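Local structure of esterase (Capnocytophaga ochracea, 4W9R) at residues B[55-59]-B[60-64]; B[103-106]-B[107-110]; B[192-195]-B[196-199]; B[242-246]-B[247-251]; B[317-320]-B[321-324]. The protein is of unknown function, but belongs to a putative esterase family of the alpha/beta-hydrolase clan and so may hydrolyse ester bonds. All coordinates share one frame; numbering follows the deposited sequence. Where two conformers were deposited one is given.

The five contacts are local and follow one another along the chain, and no two of them touch. Contacts 1, 2 and 3 belong to the alpha/beta part that carries the esterase family sequence; between centres, contact 1 is about 24 Å from contact 2 and about 33 Å from contact 3. Contacts 4 and 5 lie among the C-terminal helices, their centres about 23 Å apart. Contacts 1 and 4 both meet the second subunit, and their nearest atoms are about 11 Å apart. At contact 5 an acetate ion, probably from the crystallisation liquor, sits about 3 Å from the Glu-321 side chain. Contacts 3 and 5 are the most distant pair, about 55 Å between centres.

Contact 1: residues B[55-59]-B[60-64]; sequences RYYEQ and FGEMP
The Phe-60 ring turns its edge to the face of Tyr-56, a T-shaped pair with planes at 66° and centroids 5.0 Å apart. CE2 of Phe-60 makes the touch, lying over the Tyr-56 face but offset toward its rim, 3.5 Å from Tyr-56 CE1. In return, Tyr-56 CD1 lies in plane at the edge of Phe-60, and Tyr-57 CE1 lies in plane at the edge of Tyr-56. Tyr-56 carries CG anti to its backbone N while Phe-60 carries CG beside its own, which brings the two rings together. The Tyr-57 ring is approached obliquely by two groups. Met-63, a selenomethionine, places SE 5.0 Å from the Tyr-57 centroid in a Met-aromatic contact, and Glu-62 OE1 lies 3.4 Å from Tyr-57 CD1, its carboxylate turned only 20° from the ring plane. The polar ends are anchored beyond the turn: Tyr-57 OH on Ala-226 O, and Tyr-56 OH and Glu-62 OE2 on Asn-218 of the second subunit. In the backbone, Glu-62 N donates to Tyr-57 O at 2.8 Å. Gly-61 N donates to Glu-58 O at 3.1 Å, from above the carbonyl plane, and a water donates to both Glu-58 O and Met-63 O. With the positive phi of Gly-61, these two nested backbone bonds define a Schellman motif, which ends helix 43-59 before the chain enters strand 67-71.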
# COMPACT_ATOMS: atom_id res chain seq x y z
N ARG B 55 -6.14 -8.81 0.37
CA ARG B 55 -7.45 -8.84 1.00
C ARG B 55 -8.27 -7.65 0.53
O ARG B 55 -9.48 -7.75 0.31
CB ARG B 55 -7.33 -8.84 2.52
CG ARG B 55 -6.72 -10.10 3.10
CD ARG B 55 -6.51 -9.97 4.60
NE ARG B 55 -7.74 -9.59 5.29
CZ ARG B 55 -8.66 -10.45 5.71
NH1 ARG B 55 -8.50 -11.75 5.50
NH2 ARG B 55 -9.75 -10.01 6.33
N TYR B 56 -7.59 -6.51 0.40
CA TYR B 56 -8.19 -5.28 -0.09
C TYR B 56 -8.77 -5.47 -1.48
O TYR B 56 -9.95 -5.19 -1.71
CB TYR B 56 -7.13 -4.17 -0.08
CG TYR B 56 -7.53 -2.86 -0.71
CD1 TYR B 56 -8.17 -1.87 0.03
CD2 TYR B 56 -7.24 -2.59 -2.04
CE1 TYR B 56 -8.52 -0.66 -0.54
CE2 TYR B 56 -7.58 -1.38 -2.62
CZ TYR B 56 -8.22 -0.42 -1.87
OH TYR B 56 -8.57 0.77 -2.45
N TYR B 57 -7.95 -5.95 -2.40
CA TYR B 57 -8.38 -6.19 -3.78
C TYR B 57 -9.46 -7.25 -3.86
O TYR B 57 -10.34 -7.19 -4.73
CB TYR B 57 -7.18 -6.59 -4.64
CG TYR B 57 -6.29 -5.44 -5.03
CD1 TYR B 57 -6.82 -4.23 -5.44
CD2 TYR B 57 -4.90 -5.56 -4.98
CE1 TYR B 57 -6.01 -3.17 -5.80
CE2 TYR B 57 -4.08 -4.51 -5.34
CZ TYR B 57 -4.64 -3.31 -5.75
OH TYR B 57 -3.83 -2.26 -6.10
N GLU B 58 -9.41 -8.23 -2.96
CA GLU B 58 -10.39 -9.31 -2.95
C GLU B 58 -11.77 -8.79 -2.54
O GLU B 58 -12.79 -9.24 -3.06
CB GLU B 58 -9.94 -10.43 -2.02
CG GLU B 58 -10.74 -11.73 -2.15
CD GLU B 58 -11.99 -11.75 -1.29
OE1 GLU B 58 -12.05 -10.98 -0.31
OE2 GLU B 58 -12.91 -12.54 -1.60
N GLN B 59 -11.79 -7.84 -1.60
CA GLN B 59 -13.05 -7.26 -1.14
C GLN B 59 -13.73 -6.46 -2.25
O GLN B 59 -14.95 -6.35 -2.29
CB GLN B 59 -12.82 -6.38 0.09
CG GLN B 59 -12.44 -7.15 1.34
CD GLN B 59 -12.15 -6.24 2.52
OE1 GLN B 59 -12.43 -5.04 2.48
NE2 GLN B 59 -11.59 -6.81 3.58
N PHE B 60 -12.92 -5.89 -3.14
CA PHE B 60 -13.45 -5.12 -4.26
C PHE B 60 -13.67 -5.99 -5.49
O PHE B 60 -14.04 -5.50 -6.56
CB PHE B 60 -12.51 -3.96 -4.61
CG PHE B 60 -12.58 -2.81 -3.65
CD1 PHE B 60 -13.70 -1.99 -3.62
CD2 PHE B 60 -11.53 -2.53 -2.80
CE1 PHE B 60 -13.78 -0.93 -2.74
CE2 PHE B 60 -11.60 -1.47 -1.91
CZ PHE B 60 -12.73 -0.66 -1.89
N GLY B 61 -13.43 -7.29 -5.34
CA GLY B 61 -13.65 -8.24 -6.42
C GLY B 61 -12.65 -8.11 -7.55
O GLY B 61 -12.90 -8.57 -8.67
N GLU B 62 -11.52 -7.46 -7.28
CA GLU B 62 -10.48 -7.30 -8.28
C GLU B 62 -9.46 -8.44 -8.23
O GLU B 62 -8.60 -8.55 -9.10
CB GLU B 62 -9.77 -5.95 -8.11
CG GLU B 62 -10.70 -4.76 -8.22
CD GLU B 62 -9.96 -3.44 -8.18
OE1 GLU B 62 -8.71 -3.46 -8.12
OE2 GLU B 62 -10.62 -2.38 -8.19
N MSE B 63 -9.57 -9.27 -7.20
CA MSE B 63 -8.67 -10.41 -7.04
C MSE B 63 -9.39 -11.62 -6.46
O MSE B 63 -10.32 -11.47 -5.66
CB MSE B 63 -7.49 -10.05 -6.13
CG MSE B 63 -6.29 -9.45 -6.84
SE MSE B 63 -4.75 -9.27 -5.65
CE MSE B 63 -4.51 -11.15 -5.17
N PRO B 64 -8.97 -12.83 -6.86
CA PRO B 64 -9.45 -14.05 -6.22
C PRO B 64 -8.81 -14.23 -4.85
O PRO B 64 -7.80 -13.57 -4.57
CB PRO B 64 -9.00 -15.15 -7.19
CG PRO B 64 -7.77 -14.59 -7.81
CD PRO B 64 -8.02 -13.11 -7.95
O HOH W 1 -12.94 -11.32 -5.14

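Contact 2: residues B[103-106]-B[107-110]; sequences LVPY and IQGK
Ile-107 opens the second segment by donating its N-H to Leu-103 O at 3.0 Å. With CG1 beside the backbone N (chi1 -58°) and a further bend at chi2, its CD1 lies 3.7 Å from Tyr-106 CD2, the two side chains crossing at a slant. Gln-108 follows with a bond from N to Val-104 O, 2.9 Å long, and its OE1 end comes 3.7 Å from Val-104 CG1. Gly-109 N binds Pro-105 O at 2.9 Å. The helix is kinked at Pro-105, whose own N has no hydrogen to give to the preceding turn. Lys-110 N reaches Tyr-106 O at 3.1 Å. Its aliphatic chain then runs alongside Tyr-106 in the same direction, so that CE lies 3.3 Å from Tyr-106 OH, a hydroxyl hydrogen-bonded to Glu-8. These bonds close the last two turns of helix 91-110. Leu-103 and Ile-107 face strands 17-24 and 67-71, Val-104 and Gln-108 rest on Lys-117 of strand 116-122, and Tyr-106 meets Phe-10 of strand 5-12 edge-to-face.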
# COMPACT_ATOMS: atom_id res chain seq x y z
N LEU B 103 9.90 -25.41 -0.18
CA LEU B 103 8.82 -24.60 0.36
C LEU B 103 7.54 -24.68 -0.48
O LEU B 103 6.48 -25.01 0.03
CB LEU B 103 9.26 -23.14 0.48
CG LEU B 103 8.22 -22.20 1.10
CD1 LEU B 103 7.85 -22.66 2.50
CD2 LEU B 103 8.75 -20.77 1.13
N VAL B 104 7.66 -24.37 -1.77
CA VAL B 104 6.51 -24.37 -2.66
C VAL B 104 5.83 -25.75 -2.79
O VAL B 104 4.61 -25.84 -2.69
CB VAL B 104 6.88 -23.84 -4.07
CG1 VAL B 104 5.75 -24.08 -5.06
CG2 VAL B 104 7.24 -22.36 -4.00
N PRO B 105 6.61 -26.83 -3.00
CA PRO B 105 5.94 -28.14 -3.04
C PRO B 105 5.27 -28.50 -1.72
O PRO B 105 4.25 -29.19 -1.72
CB PRO B 105 7.07 -29.11 -3.36
CG PRO B 105 8.10 -28.29 -4.04
CD PRO B 105 8.04 -26.96 -3.35
N TYR B 106 5.84 -28.05 -0.61
CA TYR B 106 5.25 -28.27 0.70
C TYR B 106 3.88 -27.62 0.80
O TYR B 106 2.93 -28.22 1.31
CB TYR B 106 6.17 -27.74 1.81
CG TYR B 106 5.50 -27.62 3.16
CD1 TYR B 106 5.27 -28.74 3.95
CD2 TYR B 106 5.12 -26.38 3.66
CE1 TYR B 106 4.67 -28.63 5.19
CE2 TYR B 106 4.52 -26.26 4.90
CZ TYR B 106 4.30 -27.39 5.66
OH TYR B 106 3.70 -27.27 6.89
N ILE B 107 3.78 -26.39 0.32
CA ILE B 107 2.52 -25.66 0.32
C ILE B 107 1.53 -26.32 -0.65
O ILE B 107 0.34 -26.43 -0.35
CB ILE B 107 2.71 -24.18 -0.07
CG1 ILE B 107 3.68 -23.51 0.90
CG2 ILE B 107 1.39 -23.45 -0.08
CD1 ILE B 107 3.20 -23.54 2.34
N GLN B 108 2.04 -26.78 -1.79
CA GLN B 108 1.21 -27.44 -2.79
C GLN B 108 0.63 -28.75 -2.26
O GLN B 108 -0.44 -29.18 -2.67
CB GLN B 108 2.00 -27.71 -4.06
CG GLN B 108 2.25 -26.47 -4.91
CD GLN B 108 3.16 -26.75 -6.09
OE1 GLN B 108 4.21 -27.37 -5.94
NE2 GLN B 108 2.75 -26.30 -7.27
N GLY B 109 1.35 -29.38 -1.34
CA GLY B 109 0.89 -30.61 -0.72
C GLY B 109 -0.14 -30.35 0.36
O GLY B 109 -1.08 -31.13 0.53
N LYS B 110 0.05 -29.26 1.10
CA LYS B 110 -0.83 -28.92 2.22
C LYS B 110 -2.12 -28.22 1.78
O LYS B 110 -3.11 -28.22 2.50
CB LYS B 110 -0.08 -28.05 3.22
CG LYS B 110 -0.29 -28.44 4.68
CD LYS B 110 0.54 -27.56 5.61
CE LYS B 110 0.46 -28.04 7.05
NZ LYS B 110 -0.94 -28.06 7.55

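Contact 3: residues B[192-195]-B[196-199]; sequences FERA and MRSA
Phe-192 and Met-196, a selenomethionine, form the tightly packed half of the contact. Met-196 CE lies 3.7 Å from Phe-192 CE2, and SE is 4.8 Å from the ring centroid, displaced obliquely (51° off the ring normal), a Met-aromatic contact. The Met-196 chain is extended as far as SE and then bends at chi3 (51°), which brings the methyl back to the ring. This buried side is closed by Phe-127, edge-to-face with Phe-192, and by Phe-159, Leu-163, Tyr-173 and Met-175 around Met-196.

The solvent side is made by Arg-194, Arg-197 and Ser-198, with the buried Glu-193 reaching Arg-197 from within. Arg-197 was deposited in two conformers; in the one given, NH2 forms a salt bridge with Glu-193 OE2. The modelled separation is too short to be trusted, so the pairing is plausible but its exact geometry doubtful. Glu-193 OE1 has a second partner in Tyr-207 OH. In this conformer the Arg-197 guanidinium has CA of Arg-194 above its centre, and the two guanidinium groups are turned 73° apart, a placement likewise uncertain. Ser-198 OG donates to Ala-195 O at 2.8 Å from above the carbonyl plane.

Met-196 N makes two weak bonds, to Phe-192 O and Glu-193 O; Arg-197 N to Glu-193 O, 3.1 Å, is the sounder one. This is the C-terminal end of a helix in a beta-alpha-beta crossover, 183-196 joining the adjacent parallel strands 171-180 and 205-213 of the alpha/beta sheet.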
# COMPACT_ATOMS: atom_id res chain seq x y z
N PHE B 192 20.98 -2.18 -15.23
CA PHE B 192 20.55 -3.57 -15.36
C PHE B 192 19.28 -3.67 -16.20
O PHE B 192 19.18 -4.52 -17.09
CB PHE B 192 20.33 -4.20 -13.99
CG PHE B 192 19.62 -5.53 -14.03
CD1 PHE B 192 20.32 -6.68 -14.35
CD2 PHE B 192 18.27 -5.62 -13.74
CE1 PHE B 192 19.67 -7.90 -14.39
CE2 PHE B 192 17.62 -6.84 -13.77
CZ PHE B 192 18.32 -7.99 -14.10
N GLU B 193 18.32 -2.79 -15.92
CA GLU B 193 17.04 -2.81 -16.61
C GLU B 193 17.20 -2.51 -18.10
O GLU B 193 16.56 -3.14 -18.94
CB GLU B 193 16.07 -1.81 -15.97
CG GLU B 193 14.61 -2.00 -16.37
CD GLU B 193 14.25 -1.32 -17.68
OE1 GLU B 193 13.27 -1.74 -18.31
OE2 GLU B 193 14.96 -0.37 -18.06
N ARG B 194 18.07 -1.55 -18.41
CA ARG B 194 18.33 -1.18 -19.80
C ARG B 194 18.90 -2.35 -20.59
O ARG B 194 18.55 -2.56 -21.75
CB ARG B 194 19.30 0.01 -19.86
CG ARG B 194 19.70 0.41 -21.27
CD ARG B 194 20.59 1.65 -21.29
NE ARG B 194 19.87 2.86 -20.93
CZ ARG B 194 19.95 3.46 -19.74
NH1 ARG B 194 20.73 2.96 -18.80
NH2 ARG B 194 19.26 4.57 -19.51
N ALA B 195 19.77 -3.13 -19.95
CA ALA B 195 20.38 -4.29 -20.58
C ALA B 195 19.38 -5.43 -20.73
O ALA B 195 19.51 -6.27 -21.63
CB ALA B 195 21.59 -4.75 -19.79
N MSE B 196 18.39 -5.46 -19.85
CA MSE B 196 17.39 -6.52 -19.84
C MSE B 196 16.34 -6.33 -20.94
O MSE B 196 15.80 -7.30 -21.47
CB MSE B 196 16.72 -6.60 -18.47
CG MSE B 196 15.66 -7.68 -18.34
SE MSE B 196 15.08 -8.00 -16.51
CE MSE B 196 14.67 -6.17 -15.97
N ARG B 197 16.06 -5.08 -21.28
CA ARG B 197 15.05 -4.76 -22.29
C ARG B 197 15.66 -4.61 -23.68
O ARG B 197 14.96 -4.23 -24.62
CB ARG B 197 14.29 -3.48 -21.91
CG ARG B 197 15.11 -2.21 -22.00
CD ARG B 197 14.21 -0.99 -22.04
NE ARG B 197 14.96 0.25 -22.20
CZ ARG B 197 15.16 1.14 -21.23
NH1 ARG B 197 15.86 2.24 -21.48
NH2 ARG B 197 14.65 0.93 -20.03
N SER B 198 16.95 -4.89 -23.80
CA SER B 198 17.67 -4.79 -25.07
C SER B 198 16.97 -5.52 -26.22
O SER B 198 16.75 -4.95 -27.29
CB SER B 198 19.09 -5.34 -24.92
OG SER B 198 19.80 -4.65 -23.91
N ALA B 199 16.60 -6.77 -25.99
CA ALA B 199 15.88 -7.55 -26.99
C ALA B 199 14.37 -7.37 -26.83
O ALA B 199 13.88 -7.13 -25.72
CB ALA B 199 16.25 -9.02 -26.88

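Contact 4: residues B[242-246]-B[247-251]; sequences KEFKT and QMETL
The CB of Phe-244 points away from 247-251, but with CG anti to the backbone N (chi1 163°) the ring folds back beside Glu-249, which carries CG beside its own backbone N (chi1 -81°). These torsions set Glu-249 CG over one face of the ring, 3.9 Å from the centroid and offset toward the rim, a CH-pi contact. The carboxylate stands nearly upright on the ring, 78° between planes, with OE2 3.2 Å from Phe-244 CZ. Met-248, a selenomethionine, comes in from another direction: its CB is 4.1 Å from Phe-244 CD1, and the two side chains cross at about a right angle.

The pi-type turn at 244-246 shows in the bond from Glu-249 N to Phe-244 O, five residues back, 2.9 Å long and almost head-on; Met-248 N shares this acceptor at 3.3 Å, from above the carbonyl plane. Gln-247 N takes Glu-243 O at 2.7 Å, and a type I beta turn follows from Met-248 to Leu-251. Thr-246 ties itself to the preceding turn, OG1 donating to Lys-242 O at 2.9 Å. Thr-250 OG1 is also placed against Thr-246 O, but that separation is modelled too short to be relied on.

The Phe-244 ring also touches Ala-283, Thr-286 and Ala-287 of helix 278-290. Glu-181 of the second subunit accepts from the backbone N of Lys-242 and of Glu-243.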
# COMPACT_ATOMS: atom_id res chain seq x y z
N LYS B 242 -17.24 1.68 -19.13
CA LYS B 242 -16.40 2.11 -20.24
C LYS B 242 -16.03 0.92 -21.12
O LYS B 242 -16.06 1.01 -22.34
CB LYS B 242 -15.15 2.80 -19.72
CG LYS B 242 -14.14 3.17 -20.80
CD LYS B 242 -14.65 4.30 -21.68
CE LYS B 242 -13.57 4.77 -22.63
NZ LYS B 242 -14.00 5.95 -23.43
N GLU B 243 -15.67 -0.19 -20.48
CA GLU B 243 -15.32 -1.42 -21.19
C GLU B 243 -16.53 -1.95 -21.96
O GLU B 243 -16.42 -2.33 -23.13
CB GLU B 243 -14.81 -2.48 -20.22
CG GLU B 243 -14.43 -3.80 -20.86
CD GLU B 243 -13.97 -4.83 -19.84
OE1 GLU B 243 -13.86 -4.48 -18.65
OE2 GLU B 243 -13.73 -6.00 -20.23
N PHE B 244 -17.68 -1.95 -21.30
CA PHE B 244 -18.93 -2.39 -21.90
C PHE B 244 -19.30 -1.53 -23.11
O PHE B 244 -19.63 -2.05 -24.18
CB PHE B 244 -20.05 -2.35 -20.86
CG PHE B 244 -21.43 -2.39 -21.44
CD1 PHE B 244 -21.97 -3.57 -21.91
CD2 PHE B 244 -22.21 -1.24 -21.49
CE1 PHE B 244 -23.25 -3.61 -22.44
CE2 PHE B 244 -23.48 -1.27 -22.02
CZ PHE B 244 -24.01 -2.46 -22.49
N LYS B 245 -19.22 -0.22 -22.93
CA LYS B 245 -19.60 0.73 -23.97
C LYS B 245 -18.65 0.66 -25.17
O LYS B 245 -19.02 1.00 -26.29
CB LYS B 245 -19.63 2.15 -23.39
CG LYS B 245 -20.41 3.16 -24.22
CD LYS B 245 -20.63 4.44 -23.42
CE LYS B 245 -21.39 4.16 -22.13
NZ LYS B 245 -21.65 5.40 -21.34
N THR B 246 -17.42 0.23 -24.92
CA THR B 246 -16.38 0.20 -25.94
C THR B 246 -16.18 -1.18 -26.56
O THR B 246 -16.37 -1.36 -27.76
CB THR B 246 -15.03 0.67 -25.38
OG1 THR B 246 -15.15 2.01 -24.89
CG2 THR B 246 -13.95 0.63 -26.45
N GLN B 247 -15.78 -2.15 -25.75
CA GLN B 247 -15.42 -3.47 -26.25
C GLN B 247 -16.61 -4.38 -26.54
O GLN B 247 -16.47 -5.38 -27.25
CB GLN B 247 -14.48 -4.17 -25.27
CG GLN B 247 -13.25 -3.34 -24.90
CD GLN B 247 -12.40 -3.02 -26.11
OE1 GLN B 247 -11.88 -1.91 -26.23
NE2 GLN B 247 -12.23 -3.99 -27.00
N MSE B 248 -17.78 -4.05 -26.00
CA MSE B 248 -18.94 -4.92 -26.12
C MSE B 248 -20.02 -4.37 -27.05
O MSE B 248 -20.33 -4.99 -28.07
CB MSE B 248 -19.54 -5.20 -24.74
CG MSE B 248 -18.56 -5.87 -23.78
SE MSE B 248 -19.44 -6.87 -22.36
CE MSE B 248 -20.23 -8.30 -23.43
N GLU B 249 -20.59 -3.23 -26.70
CA GLU B 249 -21.66 -2.63 -27.50
C GLU B 249 -21.26 -2.35 -28.95
O GLU B 249 -22.13 -2.21 -29.82
CB GLU B 249 -22.14 -1.32 -26.85
CG GLU B 249 -23.12 -1.52 -25.72
CD GLU B 249 -24.17 -0.44 -25.66
OE1 GLU B 249 -24.14 0.46 -26.52
OE2 GLU B 249 -25.04 -0.49 -24.76
N THR B 250 -19.96 -2.28 -29.22
CA THR B 250 -19.48 -2.05 -30.57
C THR B 250 -19.43 -3.34 -31.38
O THR B 250 -19.17 -3.31 -32.59
CB THR B 250 -18.08 -1.41 -30.56
OG1 THR B 250 -17.18 -2.24 -29.82
CG2 THR B 250 -18.13 -0.02 -29.94
N LEU B 251 -19.68 -4.47 -30.72
CA LEU B 251 -19.71 -5.76 -31.40
C LEU B 251 -21.09 -6.03 -32.00
O LEU B 251 -22.10 -5.93 -31.31
CB LEU B 251 -19.33 -6.89 -30.44
CG LEU B 251 -17.89 -6.95 -29.92
CD1 LEU B 251 -17.72 -8.13 -28.99
CD2 LEU B 251 -16.90 -7.02 -31.07

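Contact 5: residues B[317-320]-B[321-324]; sequences FFLA and EYYE
Phe-317 and Glu-321, one helical turn apart, cross at a slant, with Glu-321 CG over one face of the ring. The carboxylate is turned 47° from the ring plane and sets OE2 3.2 Å from Phe-317 CE2. What holds this carboxylate in place is a pair of outside bonds: OE2 forms a salt bridge with Arg-356, and OE1 a hydrogen bond with Tyr-285 OH.

A second oblique pair is formed by Leu-319 and Tyr-323. Leu-319 carries CG opposite its backbone N (chi1 -172°), Tyr-323 carries CG beside its own (chi1 -77°), and the two side chains converge until Leu-319 CG is 3.7 Å from Tyr-323 CE2. Tyr-322 turns differently, its ring having Leu-319 O near its plane at the edge. Regular backbone bonds underlie these pairs: Glu-321 N to Phe-317 O at 3.1 Å, Tyr-322 N to Phe-318 O at 3.0 Å and Tyr-323 N to Leu-319 O at 3.1 Å.

Helix 314-325 thus lies between several neighbours. Phe-317 packs on helix 350-362, Phe-318 on helices 294-306 and 278-290, and Ala-320, Glu-321 and Tyr-323 on helix 329-339.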
# COMPACT_ATOMS: atom_id res chain seq x y z
N PHE B 317 -35.23 -18.24 -18.91
CA PHE B 317 -35.77 -16.96 -19.35
C PHE B 317 -35.03 -16.48 -20.59
O PHE B 317 -35.64 -16.01 -21.54
CB PHE B 317 -35.66 -15.91 -18.24
CG PHE B 317 -36.24 -14.58 -18.62
CD1 PHE B 317 -37.58 -14.30 -18.42
CD2 PHE B 317 -35.43 -13.59 -19.17
CE1 PHE B 317 -38.11 -13.07 -18.76
CE2 PHE B 317 -35.96 -12.36 -19.51
CZ PHE B 317 -37.29 -12.10 -19.31
N PHE B 318 -33.70 -16.61 -20.57
CA PHE B 318 -32.88 -16.25 -21.72
C PHE B 318 -33.21 -17.13 -22.92
O PHE B 318 -33.33 -16.64 -24.04
CB PHE B 318 -31.39 -16.38 -21.38
CG PHE B 318 -30.86 -15.28 -20.50
CD1 PHE B 318 -31.61 -14.14 -20.27
CD2 PHE B 318 -29.61 -15.39 -19.91
CE1 PHE B 318 -31.13 -13.13 -19.46
CE2 PHE B 318 -29.12 -14.38 -19.10
CZ PHE B 318 -29.88 -13.25 -18.87
N LEU B 319 -33.37 -18.42 -22.66
CA LEU B 319 -33.67 -19.38 -23.72
C LEU B 319 -35.06 -19.15 -24.31
O LEU B 319 -35.24 -19.24 -25.52
CB LEU B 319 -33.56 -20.81 -23.18
CG LEU B 319 -33.65 -21.94 -24.21
CD1 LEU B 319 -32.53 -21.84 -25.23
CD2 LEU B 319 -33.62 -23.29 -23.50
N ALA B 320 -36.03 -18.84 -23.45
CA ALA B 320 -37.39 -18.57 -23.90
C ALA B 320 -37.43 -17.33 -24.79
O ALA B 320 -38.14 -17.30 -25.79
CB ALA B 320 -38.32 -18.40 -22.71
N GLU B 321 -36.68 -16.30 -24.41
CA GLU B 321 -36.59 -15.09 -25.22
C GLU B 321 -35.95 -15.39 -26.57
O GLU B 321 -36.35 -14.83 -27.59
CB GLU B 321 -35.80 -14.00 -24.49
CG GLU B 321 -36.62 -13.20 -23.49
CD GLU B 321 -35.88 -11.98 -22.96
OE1 GLU B 321 -34.64 -11.93 -23.09
OE2 GLU B 321 -36.55 -11.07 -22.43
N TYR B 322 -34.96 -16.28 -26.57
CA TYR B 322 -34.29 -16.67 -27.80
C TYR B 322 -35.25 -17.33 -28.78
O TYR B 322 -35.20 -17.08 -29.98
CB TYR B 322 -33.13 -17.63 -27.50
CG TYR B 322 -32.61 -18.33 -28.74
CD1 TYR B 322 -31.79 -17.67 -29.64
CD2 TYR B 322 -32.94 -19.66 -28.99
CE1 TYR B 322 -31.32 -18.31 -30.77
CE2 TYR B 322 -32.47 -20.30 -30.12
CZ TYR B 322 -31.66 -19.62 -31.01
OH TYR B 322 -31.19 -20.26 -32.13
N TYR B 323 -36.13 -18.18 -28.26
CA TYR B 323 -37.09 -18.89 -29.09
C TYR B 323 -38.08 -17.91 -29.73
O TYR B 323 -38.50 -18.11 -30.87
CB TYR B 323 -37.82 -19.95 -28.28
CG TYR B 323 -36.99 -21.19 -28.05
CD1 TYR B 323 -36.15 -21.68 -29.04
CD2 TYR B 323 -37.03 -21.86 -26.83
CE1 TYR B 323 -35.38 -22.81 -28.84
CE2 TYR B 323 -36.26 -23.00 -26.62
CZ TYR B 323 -35.44 -23.46 -27.63
OH TYR B 323 -34.67 -24.59 -27.42
N GLU B 324 -38.43 -16.86 -29.00
CA GLU B 324 -39.29 -15.82 -29.54
C GLU B 324 -38.60 -15.08 -30.68
O GLU B 324 -39.22 -14.77 -31.70
CB GLU B 324 -39.71 -14.83 -28.45
CG GLU B 324 -40.76 -15.36 -27.49
CD GLU B 324 -41.30 -14.29 -26.56
OE1 GLU B 324 -40.50 -13.71 -25.79
OE2 GLU B 324 -42.52 -14.03 -26.59